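Local coordinates for electron transfer flavoprotein, alpha subunit (Thermotoga maritima, PDB 7KOE), which probably carries electrons between FAD cofactors as the alpha subunit of an electron transfer flavoprotein, in a complex that also contains a ferredoxin-like protein, at residues E40-L45 and A62-Y67; N78-K83 and G189-L194; N208-P213 and T263-R268. All blocks are in the same frame, centred on the assembly; numbering follows the deposited sequence.

Contact 1: residues E40-L45 and A62-Y67; sequences EVWGVL and ADKVLY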
loop_
_atom_site.group_PDB
_atom_site.type_symbol
_atom_site.label_atom_id
_atom_site.label_comp_id
_atom_site.label_asym_id
_atom_site.label_seq_id
_atom_site.Cartn_x
_atom_site.Cartn_y
_atom_site.Cartn_z
ATOM N N GLU B 40 41.031 -8.007 -34.876
ATOM C CA GLU B 40 41.296 -7.371 -36.159
ATOM C C GLU B 40 40.042 -7.424 -37.020
ATOM O O GLU B 40 39.283 -8.395 -36.977
ATOM C CB GLU B 40 42.463 -8.053 -36.879
ATOM C CG GLU B 40 42.412 -9.571 -36.803
ATOM C CD GLU B 40 43.372 -10.241 -37.760
ATOM O OE1 GLU B 40 44.111 -11.152 -37.335
ATOM O OE2 GLU B 40 43.384 -9.858 -38.945
ATOM N N VAL B 41 39.838 -6.379 -37.818
ATOM C CA VAL B 41 38.629 -6.231 -38.625
ATOM C C VAL B 41 38.926 -6.768 -40.020
ATOM O O VAL B 41 39.606 -6.124 -40.818
ATOM C CB VAL B 41 38.163 -4.776 -38.680
ATOM C CG1 VAL B 41 36.954 -4.630 -39.594
ATOM C CG2 VAL B 41 37.862 -4.274 -37.291
ATOM N N TRP B 42 38.395 -7.945 -40.328
ATOM C CA TRP B 42 38.507 -8.480 -41.674
ATOM C C TRP B 42 37.431 -7.877 -42.572
ATOM O O TRP B 42 36.606 -7.064 -42.150
ATOM C CB TRP B 42 38.394 -10.000 -41.657
ATOM C CG TRP B 42 39.696 -10.693 -41.528
ATOM C CD1 TRP B 42 40.750 -10.312 -40.759
ATOM C CD2 TRP B 42 40.093 -11.900 -42.185
ATOM N NE1 TRP B 42 41.779 -11.207 -40.892
ATOM C CE2 TRP B 42 41.407 -12.183 -41.778
ATOM C CE3 TRP B 42 39.469 -12.761 -43.090
ATOM C CZ2 TRP B 42 42.099 -13.304 -42.219
ATOM C CZ3 TRP B 42 40.161 -13.870 -43.534
ATOM C CH2 TRP B 42 41.462 -14.131 -43.099
ATOM N N GLY B 43 37.454 -8.274 -43.838
ATOM C CA GLY B 43 36.379 -7.965 -44.755
ATOM C C GLY B 43 36.204 -9.083 -45.757
ATOM O O GLY B 43 37.151 -9.435 -46.463
ATOM N N VAL B 44 35.011 -9.657 -45.835
ATOM C CA VAL B 44 34.734 -10.754 -46.754
ATOM C C VAL B 44 34.073 -10.179 -47.993
ATOM O O VAL B 44 33.087 -9.440 -47.896
ATOM C CB VAL B 44 33.849 -11.827 -46.101
ATOM C CG1 VAL B 44 33.875 -13.095 -46.928
ATOM C CG2 VAL B 44 34.325 -12.105 -44.696
ATOM N N LEU B 45 34.614 -10.513 -49.158
ATOM C CA LEU B 45 34.130 -9.946 -50.403
ATOM C C LEU B 45 34.133 -11.052 -51.443
ATOM O O LEU B 45 35.113 -11.793 -51.558
ATOM C CB LEU B 45 35.007 -8.764 -50.831
ATOM C CG LEU B 45 34.466 -7.731 -51.818
ATOM C CD1 LEU B 45 35.133 -6.399 -51.540
ATOM C CD2 LEU B 45 34.700 -8.131 -53.251
ATOM N N ALA B 62 39.311 -1.613 -42.888
ATOM C CA ALA B 62 39.457 -3.060 -42.830
ATOM C C ALA B 62 40.918 -3.408 -42.595
ATOM O O ALA B 62 41.799 -2.928 -43.318
ATOM C CB ALA B 62 38.953 -3.703 -44.117
ATOM N N ASP B 63 41.182 -4.212 -41.561
ATOM C CA ASP B 63 42.558 -4.613 -41.287
ATOM C C ASP B 63 43.066 -5.554 -42.365
ATOM O O ASP B 63 44.129 -5.323 -42.950
ATOM C CB ASP B 63 42.659 -5.275 -39.914
ATOM C CG ASP B 63 42.353 -4.319 -38.786
ATOM O OD1 ASP B 63 41.741 -3.263 -39.046
ATOM O OD2 ASP B 63 42.719 -4.626 -37.634
ATOM N N LYS B 64 42.304 -6.598 -42.665
ATOM C CA LYS B 64 42.608 -7.517 -43.746
ATOM C C LYS B 64 41.362 -7.610 -44.618
ATOM O O LYS B 64 40.291 -7.117 -44.255
ATOM C CB LYS B 64 42.996 -8.900 -43.210
ATOM C CG LYS B 64 43.923 -8.888 -41.989
ATOM C CD LYS B 64 45.297 -8.314 -42.234
ATOM C CE LYS B 64 46.138 -8.347 -40.964
ATOM N NZ LYS B 64 46.443 -9.743 -40.544
ATOM N N VAL B 65 41.491 -8.237 -45.783
ATOM C CA VAL B 65 40.353 -8.440 -46.676
ATOM C C VAL B 65 40.405 -9.873 -47.188
ATOM O O VAL B 65 41.417 -10.299 -47.751
ATOM C CB VAL B 65 40.336 -7.441 -47.852
ATOM C CG1 VAL B 65 39.483 -7.950 -49.003
ATOM C CG2 VAL B 65 39.813 -6.088 -47.397
ATOM N N LEU B 66 39.330 -10.623 -46.972
ATOM C CA LEU B 66 39.185 -11.952 -47.554
ATOM C C LEU B 66 38.409 -11.788 -48.854
ATOM O O LEU B 66 37.184 -11.667 -48.849
ATOM C CB LEU B 66 38.485 -12.893 -46.583
ATOM C CG LEU B 66 38.145 -14.295 -47.076
ATOM C CD1 LEU B 66 39.384 -15.014 -47.568
ATOM C CD2 LEU B 66 37.476 -15.074 -45.967
ATOM N N TYR B 67 39.127 -11.759 -49.972
ATOM C CA TYR B 67 38.523 -11.494 -51.275
ATOM C C TYR B 67 38.309 -12.835 -51.965
ATOM O O TYR B 67 39.165 -13.330 -52.694
ATOM C CB TYR B 67 39.404 -10.535 -52.068
ATOM C CG TYR B 67 38.988 -10.217 -53.493
ATOM C CD1 TYR B 67 37.652 -10.164 -53.868
ATOM C CD2 TYR B 67 39.944 -9.893 -54.445
ATOM C CE1 TYR B 67 37.287 -9.858 -55.168
ATOM C CE2 TYR B 67 39.587 -9.572 -55.741
ATOM C CZ TYR B 67 38.257 -9.563 -56.097
ATOM O OH TYR B 67 37.899 -9.250 -57.386
#
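Gly43, Val44 and Leu45 lie parallel to Val65, Leu66 and Tyr67, and the backbone bonds set their register. Leu66 N donates to Gly43 O, and Leu45 N returns a bond to Leu66 O at 2.8 Å. Further back, Asp63 N reaches Val41 O at 2.6 Å.

The polar side chains gather ahead of this pairing. Glu40 OE2 takes the indole NE1 of Trp42 at 2.9 Å, lying in the ring plane, and makes a weak salt bridge to Lys64 NZ at 3.5 Å. Lys64 CB lies over the indole face, 3.7 Å from the centroid of the five-membered ring, in a CH-pi contact; chi1 (-42°) sets CG near NE1, and bends at chi2 and chi4 return NZ toward Glu40 OE2. Asp63 OD2 receives a weak bond from Val41 N, while OD1 forms salt bridges with Arg30 and Arg177.

Apolar contacts follow. Trp42 CZ3 meets Leu66 CB at 3.6 Å, and Leu45 CD2 touches Tyr67 CD1 at 3.6 Å on the opposite face, where helix 51-60 packs; Tyr67 OH bonds to Leu50 N.

The pairing closes a beta-alpha-beta unit of the parallel sheet. Glu40 OE2, shared by Trp42 and Lys64, probably steadies the indole against the lysine chain.

Contact 2: residues N78-K83 and G189-L194; sequences NYLYKK and GTFDKL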
loop_
_atom_site.group_PDB
_atom_site.type_symbol
_atom_site.label_atom_id
_atom_site.label_comp_id
_atom_site.label_asym_id
_atom_site.label_seq_id
_atom_site.Cartn_x
_atom_site.Cartn_y
_atom_site.Cartn_z
ATOM N N ASN B 78 21.675 -16.140 -53.220
ATOM C CA ASN B 78 21.878 -16.541 -51.833
ATOM C C ASN B 78 22.200 -18.020 -51.698
ATOM O O ASN B 78 22.780 -18.428 -50.688
ATOM C CB ASN B 78 20.630 -16.219 -51.025
ATOM C CG ASN B 78 19.377 -16.773 -51.664
ATOM O OD1 ASN B 78 18.784 -16.141 -52.535
ATOM N ND2 ASN B 78 18.977 -17.967 -51.250
ATOM N N TYR B 79 21.815 -18.827 -52.683
ATOM C CA TYR B 79 22.187 -20.235 -52.693
ATOM C C TYR B 79 23.689 -20.405 -52.885
ATOM O O TYR B 79 24.299 -21.304 -52.297
ATOM C CB TYR B 79 21.405 -20.946 -53.793
ATOM C CG TYR B 79 21.847 -22.351 -54.079
ATOM C CD1 TYR B 79 21.887 -23.306 -53.070
ATOM C CD2 TYR B 79 22.201 -22.732 -55.365
ATOM C CE1 TYR B 79 22.287 -24.600 -53.333
ATOM C CE2 TYR B 79 22.598 -24.023 -55.639
ATOM C CZ TYR B 79 22.638 -24.954 -54.619
ATOM O OH TYR B 79 23.034 -26.245 -54.879
ATOM N N LEU B 80 24.304 -19.537 -53.689
ATOM C CA LEU B 80 25.735 -19.630 -53.946
ATOM C C LEU B 80 26.560 -18.931 -52.877
ATOM O O LEU B 80 27.659 -19.393 -52.554
ATOM C CB LEU B 80 26.059 -19.036 -55.314
ATOM C CG LEU B 80 25.379 -19.709 -56.501
ATOM C CD1 LEU B 80 25.611 -18.906 -57.765
ATOM C CD2 LEU B 80 25.888 -21.128 -56.659
ATOM N N TYR B 81 26.057 -17.819 -52.335
ATOM C CA TYR B 81 26.780 -17.097 -51.294
ATOM C C TYR B 81 26.863 -17.908 -50.010
ATOM O O TYR B 81 27.889 -17.887 -49.326
ATOM C CB TYR B 81 26.101 -15.762 -51.014
ATOM C CG TYR B 81 26.566 -14.605 -51.857
ATOM C CD1 TYR B 81 26.335 -14.579 -53.222
ATOM C CD2 TYR B 81 27.214 -13.524 -51.280
ATOM C CE1 TYR B 81 26.746 -13.512 -53.991
ATOM C CE2 TYR B 81 27.625 -12.452 -52.036
ATOM C CZ TYR B 81 27.391 -12.453 -53.391
ATOM O OH TYR B 81 27.807 -11.387 -54.149
ATOM N N LYS B 82 25.789 -18.623 -49.667
ATOM C CA LYS B 82 25.767 -19.420 -48.445
ATOM C C LYS B 82 26.729 -20.597 -48.524
ATOM O O LYS B 82 27.291 -21.004 -47.503
ATOM C CB LYS B 82 24.343 -19.906 -48.175
ATOM C CG LYS B 82 24.122 -20.601 -46.841
ATOM C CD LYS B 82 23.921 -22.095 -47.032
ATOM C CE LYS B 82 22.679 -22.385 -47.848
ATOM N NZ LYS B 82 22.488 -23.843 -48.057
ATOM N N LYS B 83 26.944 -21.145 -49.723
ATOM C CA LYS B 83 27.902 -22.233 -49.882
ATOM C C LYS B 83 29.333 -21.753 -49.682
ATOM O O LYS B 83 30.199 -22.541 -49.285
ATOM C CB LYS B 83 27.745 -22.868 -51.261
ATOM C CG LYS B 83 28.258 -24.291 -51.353
ATOM C CD LYS B 83 27.735 -24.980 -52.600
ATOM C CE LYS B 83 26.216 -25.022 -52.614
ATOM N NZ LYS B 83 25.700 -25.642 -53.862
ATOM N N GLY B 189 31.950 -26.612 -58.411
ATOM C CA GLY B 189 31.735 -27.914 -59.006
ATOM C C GLY B 189 30.309 -28.058 -59.510
ATOM O O GLY B 189 29.692 -27.106 -59.999
ATOM N N THR B 190 29.785 -29.276 -59.401
ATOM C CA THR B 190 28.377 -29.523 -59.691
ATOM C C THR B 190 27.540 -28.886 -58.590
ATOM O O THR B 190 27.623 -29.290 -57.426
ATOM C CB THR B 190 28.106 -31.021 -59.788
ATOM O OG1 THR B 190 28.900 -31.585 -60.840
ATOM C CG2 THR B 190 26.638 -31.271 -60.077
ATOM N N PHE B 191 26.736 -27.888 -58.950
ATOM C CA PHE B 191 26.125 -27.014 -57.962
ATOM C C PHE B 191 24.604 -27.067 -57.921
ATOM O O PHE B 191 24.029 -26.574 -56.944
ATOM C CB PHE B 191 26.601 -25.564 -58.169
ATOM C CG PHE B 191 26.241 -24.970 -59.510
ATOM C CD1 PHE B 191 27.054 -25.169 -60.620
ATOM C CD2 PHE B 191 25.127 -24.157 -59.644
ATOM C CE1 PHE B 191 26.733 -24.612 -61.846
ATOM C CE2 PHE B 191 24.810 -23.592 -60.868
ATOM C CZ PHE B 191 25.609 -23.821 -61.967
ATOM N N ASP B 192 23.949 -27.651 -58.933
ATOM C CA ASP B 192 22.506 -27.949 -58.948
ATOM C C ASP B 192 21.657 -26.684 -58.771
ATOM O O ASP B 192 21.046 -26.453 -57.728
ATOM C CB ASP B 192 22.152 -29.004 -57.892
ATOM C CG ASP B 192 22.736 -30.366 -58.208
ATOM O OD1 ASP B 192 23.205 -30.563 -59.349
ATOM O OD2 ASP B 192 22.730 -31.239 -57.316
ATOM N N LYS B 193 21.683 -25.853 -59.819
ATOM C CA LYS B 193 21.089 -24.516 -59.829
ATOM C C LYS B 193 19.603 -24.487 -59.492
ATOM O O LYS B 193 18.769 -24.978 -60.259
ATOM C CB LYS B 193 21.294 -23.865 -61.197
ATOM C CG LYS B 193 20.954 -22.390 -61.232
ATOM C CD LYS B 193 21.407 -21.754 -62.532
ATOM C CE LYS B 193 21.053 -20.279 -62.569
ATOM N NZ LYS B 193 21.789 -19.502 -61.533
ATOM N N LEU B 194 19.273 -23.907 -58.341
ATOM C CA LEU B 194 17.889 -23.735 -57.916
ATOM C C LEU B 194 17.366 -22.357 -58.308
ATOM O O LEU B 194 16.376 -22.241 -59.035
ATOM C CB LEU B 194 17.783 -23.939 -56.403
ATOM C CG LEU B 194 18.600 -25.082 -55.801
ATOM C CD1 LEU B 194 18.783 -24.878 -54.311
ATOM C CD2 LEU B 194 17.937 -26.419 -56.077
#
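Leu194 lowers its CD1 methyl almost onto the centre of the Tyr79 ring, 3.7 Å from the centroid and 13° off the normal, a CH-pi contact in which the two side chains cross at about a right angle. This is the tight part of the contact. With CG anti to the backbone N (chi1 170°), the tyrosine reaches out from helix 78-84 to the loop, and the carbonyl of Phe191 meets its hydroxyl edge, near the ring plane. Tyr79 OH donates to Phe191 O, although the modelled separation is too short to trust in detail. The same hydroxyl receives a weak bond from Lys83 NZ at 2.9 Å, one helical turn on; a bend at chi3 (-59°) curls the lysine so that NZ also stands 3.6 Å from Phe191 O.

Elsewhere the fit is looser. Leu80 CD2 makes a slight, inward touch on Phe191 CD2 at 4.3 Å. The solvent side belongs to Asp192 and Lys193, both exposed; Lys193 NZ is bonded to Ile195 O. Leu194 also packs on Ala154 of the neighbouring electron transfer flavoprotein chain, and Asn78 bonds through OD1 to Arg176 of that chain.

Helix 78-84 thus meets the irregular segment lying between strand 181-185 of the seven-stranded parallel sheet and strand 214-218 of the five-stranded one, consistent with a connection between two alpha/beta units.

Contact 3: residues N208-P213 and T263-R268; sequences NLEYAP and TGKTVR. With FAD (flavin-adenine dinucleotide), chain J.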
loop_
_atom_site.group_PDB
_atom_site.type_symbol
_atom_site.label_atom_id
_atom_site.label_comp_id
_atom_site.label_asym_id
_atom_site.label_seq_id
_atom_site.Cartn_x
_atom_site.Cartn_y
_atom_site.Cartn_z
ATOM N N ASN B 208 6.921 1.721 -53.230
ATOM C CA ASN B 208 7.777 1.055 -52.244
ATOM C C ASN B 208 7.338 1.401 -50.827
ATOM O O ASN B 208 6.834 0.541 -50.100
ATOM C CB ASN B 208 9.237 1.438 -52.478
ATOM C CG ASN B 208 9.646 1.291 -53.921
ATOM O OD1 ASN B 208 9.405 0.257 -54.541
ATOM N ND2 ASN B 208 10.262 2.328 -54.471
ATOM N N LEU B 209 7.514 2.663 -50.431
ATOM C CA LEU B 209 7.056 3.268 -49.179
ATOM C C LEU B 209 7.549 2.567 -47.903
ATOM O O LEU B 209 7.103 2.908 -46.809
ATOM C CB LEU B 209 5.528 3.383 -49.158
ATOM C CG LEU B 209 4.935 4.643 -48.532
ATOM C CD1 LEU B 209 5.441 5.880 -49.225
ATOM C CD2 LEU B 209 3.439 4.579 -48.606
ATOM N N GLU B 210 8.449 1.592 -47.994
ATOM C CA GLU B 210 9.221 1.150 -46.840
ATOM C C GLU B 210 10.702 1.075 -47.126
ATOM O O GLU B 210 11.502 1.138 -46.186
ATOM C CB GLU B 210 8.776 -0.235 -46.339
ATOM C CG GLU B 210 7.381 -0.341 -45.768
ATOM C CD GLU B 210 6.383 -0.875 -46.768
ATOM O OE1 GLU B 210 6.801 -1.249 -47.881
ATOM O OE2 GLU B 210 5.187 -0.943 -46.433
ATOM N N TYR B 211 11.091 0.937 -48.389
ATOM C CA TYR B 211 12.480 0.834 -48.800
ATOM C C TYR B 211 12.883 2.037 -49.633
ATOM O O TYR B 211 13.819 1.959 -50.433
ATOM C CB TYR B 211 12.701 -0.472 -49.563
ATOM C CG TYR B 211 12.063 -1.663 -48.882
ATOM C CD1 TYR B 211 12.711 -2.322 -47.845
ATOM C CD2 TYR B 211 10.807 -2.123 -49.264
ATOM C CE1 TYR B 211 12.129 -3.405 -47.215
ATOM C CE2 TYR B 211 10.218 -3.193 -48.634
ATOM C CZ TYR B 211 10.886 -3.834 -47.618
ATOM O OH TYR B 211 10.297 -4.907 -47.000
ATOM N N ALA B 212 12.172 3.136 -49.473
ATOM C CA ALA B 212 12.486 4.423 -50.070
ATOM C C ALA B 212 13.305 5.250 -49.091
ATOM O O ALA B 212 12.937 5.341 -47.915
ATOM C CB ALA B 212 11.217 5.172 -50.440
ATOM N N PRO B 213 14.417 5.846 -49.526
ATOM C CA PRO B 213 15.227 6.644 -48.596
ATOM C C PRO B 213 14.613 7.987 -48.260
ATOM O O PRO B 213 15.013 8.598 -47.264
ATOM C CB PRO B 213 16.557 6.815 -49.343
ATOM C CG PRO B 213 16.496 5.860 -50.503
ATOM C CD PRO B 213 15.057 5.727 -50.842
ATOM N N THR B 263 -2.803 2.305 -39.975
ATOM C CA THR B 263 -3.458 1.385 -40.894
ATOM C C THR B 263 -3.006 1.597 -42.330
ATOM O O THR B 263 -3.724 1.245 -43.270
ATOM C CB THR B 263 -4.973 1.511 -40.789
ATOM O OG1 THR B 263 -5.370 2.842 -41.136
ATOM C CG2 THR B 263 -5.433 1.202 -39.380
ATOM N N GLY B 264 -1.826 2.175 -42.515
ATOM C CA GLY B 264 -1.226 2.292 -43.824
ATOM C C GLY B 264 0.087 1.544 -43.862
ATOM O O GLY B 264 0.128 0.345 -43.576
ATOM N N LYS B 265 1.166 2.235 -44.203
ATOM C CA LYS B 265 2.492 1.640 -44.230
ATOM C C LYS B 265 3.403 2.417 -43.297
ATOM O O LYS B 265 3.398 3.650 -43.296
ATOM C CB LYS B 265 3.063 1.627 -45.646
ATOM C CG LYS B 265 2.321 0.691 -46.582
ATOM C CD LYS B 265 2.636 0.980 -48.035
ATOM C CE LYS B 265 1.875 0.047 -48.960
ATOM N NZ LYS B 265 2.171 0.318 -50.393
ATOM N N THR B 266 4.166 1.691 -42.488
ATOM C CA THR B 266 5.128 2.298 -41.576
ATOM C C THR B 266 6.419 2.531 -42.347
ATOM O O THR B 266 7.102 1.579 -42.737
ATOM C CB THR B 266 5.356 1.412 -40.356
ATOM O OG1 THR B 266 4.158 1.372 -39.572
ATOM C CG2 THR B 266 6.481 1.960 -39.501
ATOM N N VAL B 267 6.739 3.791 -42.586
ATOM C CA VAL B 267 7.925 4.136 -43.353
ATOM C C VAL B 267 9.141 4.131 -42.438
ATOM O O VAL B 267 9.046 4.350 -41.225
ATOM C CB VAL B 267 7.742 5.498 -44.057
ATOM C CG1 VAL B 267 6.524 5.475 -44.928
ATOM C CG2 VAL B 267 7.607 6.626 -43.059
ATOM N N ARG B 268 10.297 3.831 -43.019
ATOM C CA ARG B 268 11.585 4.050 -42.361
ATOM C C ARG B 268 12.565 4.645 -43.365
ATOM O O ARG B 268 13.488 3.967 -43.832
ATOM C CB ARG B 268 12.119 2.743 -41.771
ATOM C CG ARG B 268 13.189 2.920 -40.715
ATOM C CD ARG B 268 14.219 1.815 -40.806
ATOM N NE ARG B 268 13.593 0.518 -41.033
ATOM C CZ ARG B 268 14.225 -0.541 -41.532
ATOM N NH1 ARG B 268 15.506 -0.457 -41.860
ATOM N NH2 ARG B 268 13.571 -1.682 -41.703
HETATM P PA FAD J . -5.533 17.259 -41.017
HETATM O O1A FAD J . -6.734 18.031 -41.393
HETATM O O2A FAD J . -5.554 16.762 -39.580
HETATM O O5B FAD J . -4.265 18.069 -41.334
HETATM C C5B FAD J . -4.345 19.354 -41.983
HETATM C C4B FAD J . -3.100 20.134 -41.655
HETATM O O4B FAD J . -2.638 20.824 -42.838
HETATM C C3B FAD J . -3.270 21.199 -40.571
HETATM O O3B FAD J . -2.161 21.192 -39.681
HETATM C C2B FAD J . -3.349 22.497 -41.377
HETATM O O2B FAD J . -2.869 23.613 -40.640
HETATM C C1B FAD J . -2.401 22.175 -42.525
HETATM N N9A FAD J . -2.612 22.977 -43.724
HETATM C C8A FAD J . -3.788 23.533 -44.152
HETATM N N7A FAD J . -3.682 24.213 -45.268
HETATM C C5A FAD J . -2.340 24.097 -45.596
HETATM C C6A FAD J . -1.577 24.592 -46.672
HETATM N N6A FAD J . -2.081 25.338 -47.659
HETATM N N1A FAD J . -0.260 24.293 -46.698
HETATM C C2A FAD J . 0.250 23.548 -45.715
HETATM N N3A FAD J . -0.369 23.024 -44.656
HETATM C C4A FAD J . -1.670 23.339 -44.653
HETATM N N1 FAD J . -4.092 8.615 -40.696
HETATM C C2 FAD J . -3.035 8.351 -41.509
HETATM O O2 FAD J . -2.474 9.247 -42.131
HETATM N N3 FAD J . -2.569 7.066 -41.635
HETATM C C4 FAD J . -3.072 5.970 -41.007
HETATM O O4 FAD J . -2.577 4.862 -41.198
HETATM C C4X FAD J . -4.202 6.251 -40.155
HETATM N N5 FAD J . -4.734 5.269 -39.528
HETATM C C5X FAD J . -5.806 5.525 -38.713
HETATM C C6 FAD J . -6.387 4.465 -38.033
HETATM C C7 FAD J . -7.473 4.668 -37.195
HETATM C C7M FAD J . -8.075 3.493 -36.476
HETATM C C8 FAD J . -7.988 5.962 -37.029
HETATM C C8M FAD J . -9.151 6.220 -36.123
HETATM C C9 FAD J . -7.409 7.027 -37.707
HETATM C C9A FAD J . -6.327 6.814 -38.548
HETATM N N10 FAD J . -5.698 7.868 -39.232
HETATM C C10 FAD J . -4.642 7.615 -40.065
HETATM C "C1'" FAD J . -6.225 9.237 -39.141
HETATM C "C2'" FAD J . -5.516 10.119 -38.125
HETATM O "O2'" FAD J . -6.042 9.892 -36.818
HETATM C "C3'" FAD J . -5.748 11.580 -38.507
HETATM O "O3'" FAD J . -7.133 11.872 -38.357
HETATM C "C4'" FAD J . -5.337 11.914 -39.939
HETATM O "O4'" FAD J . -3.981 11.526 -40.154
HETATM C "C5'" FAD J . -5.498 13.378 -40.276
HETATM O "O5'" FAD J . -4.878 13.625 -41.554
HETATM P P FAD J . -4.173 14.991 -41.870
HETATM O O1P FAD J . -3.555 14.855 -43.262
HETATM O O2P FAD J . -3.273 15.385 -40.801
HETATM O O3P FAD J . -5.375 15.999 -41.961
#
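The turn at chi2 (98°) carries the carboxylate of Glu210 across the aliphatic part of Lys265, whose chain is extended to its end with chi3 and chi4 near 180°. Glu210 OE2 rests 3.3 Å from Lys265 CG, while the charged ends stay apart, OE2 to NZ being 5.1 Å; NZ bonds instead to Glu257 O. Glu210 OE1 lies close to Glu198 OE2 of the neighbouring electron transfer flavoprotein chain.

Leu209 also meets this lysine chain, crossing it at about a right angle, with Leu209 CD2 3.7 Å from Lys265 CD. Val267 CG1 comes within 3.2 Å of Leu209 O and 4.0 Å of Leu209 CG, and both Leu209 and Val267 pack on Val215 of strand 214-218.

At the far end of segment 263-268, Thr263 N makes a weak hydrogen bond of 2.8 Å to FAD O4, and Thr263 OG1 is weakly bonded to Glu16 of the ferredoxin-like protein. Two loops leading into adjacent strands of the Rossmann-like sheet pack together here, one of them starting at flavin O4, within the FAD-binding domain of the electron transfer flavoprotein family.

The three contacts follow one another along the chain without overlapping. Contact 1 and the helix of contact 2 belong to the first domain: strand 65-69 leads into helix 78-84, and the nearest atoms of the two contacts are about 7 Å apart, with centres 23 Å apart. Contact 3 belongs to the FAD-binding domain, about 15 Å from contact 2 and about 21 Å from contact 1 by nearest atoms; it and contact 1 lie on opposite sides of the chain's centre. Contact 3 alone reaches the flavin, through Thr263, with Gly264 also in the pocket, while its Arg268 side chain stands about 12 Å from a second FAD. Contacts 2 and 3 both border the neighbouring electron transfer flavoprotein chain, whereas contact 1 touches no other protein chain.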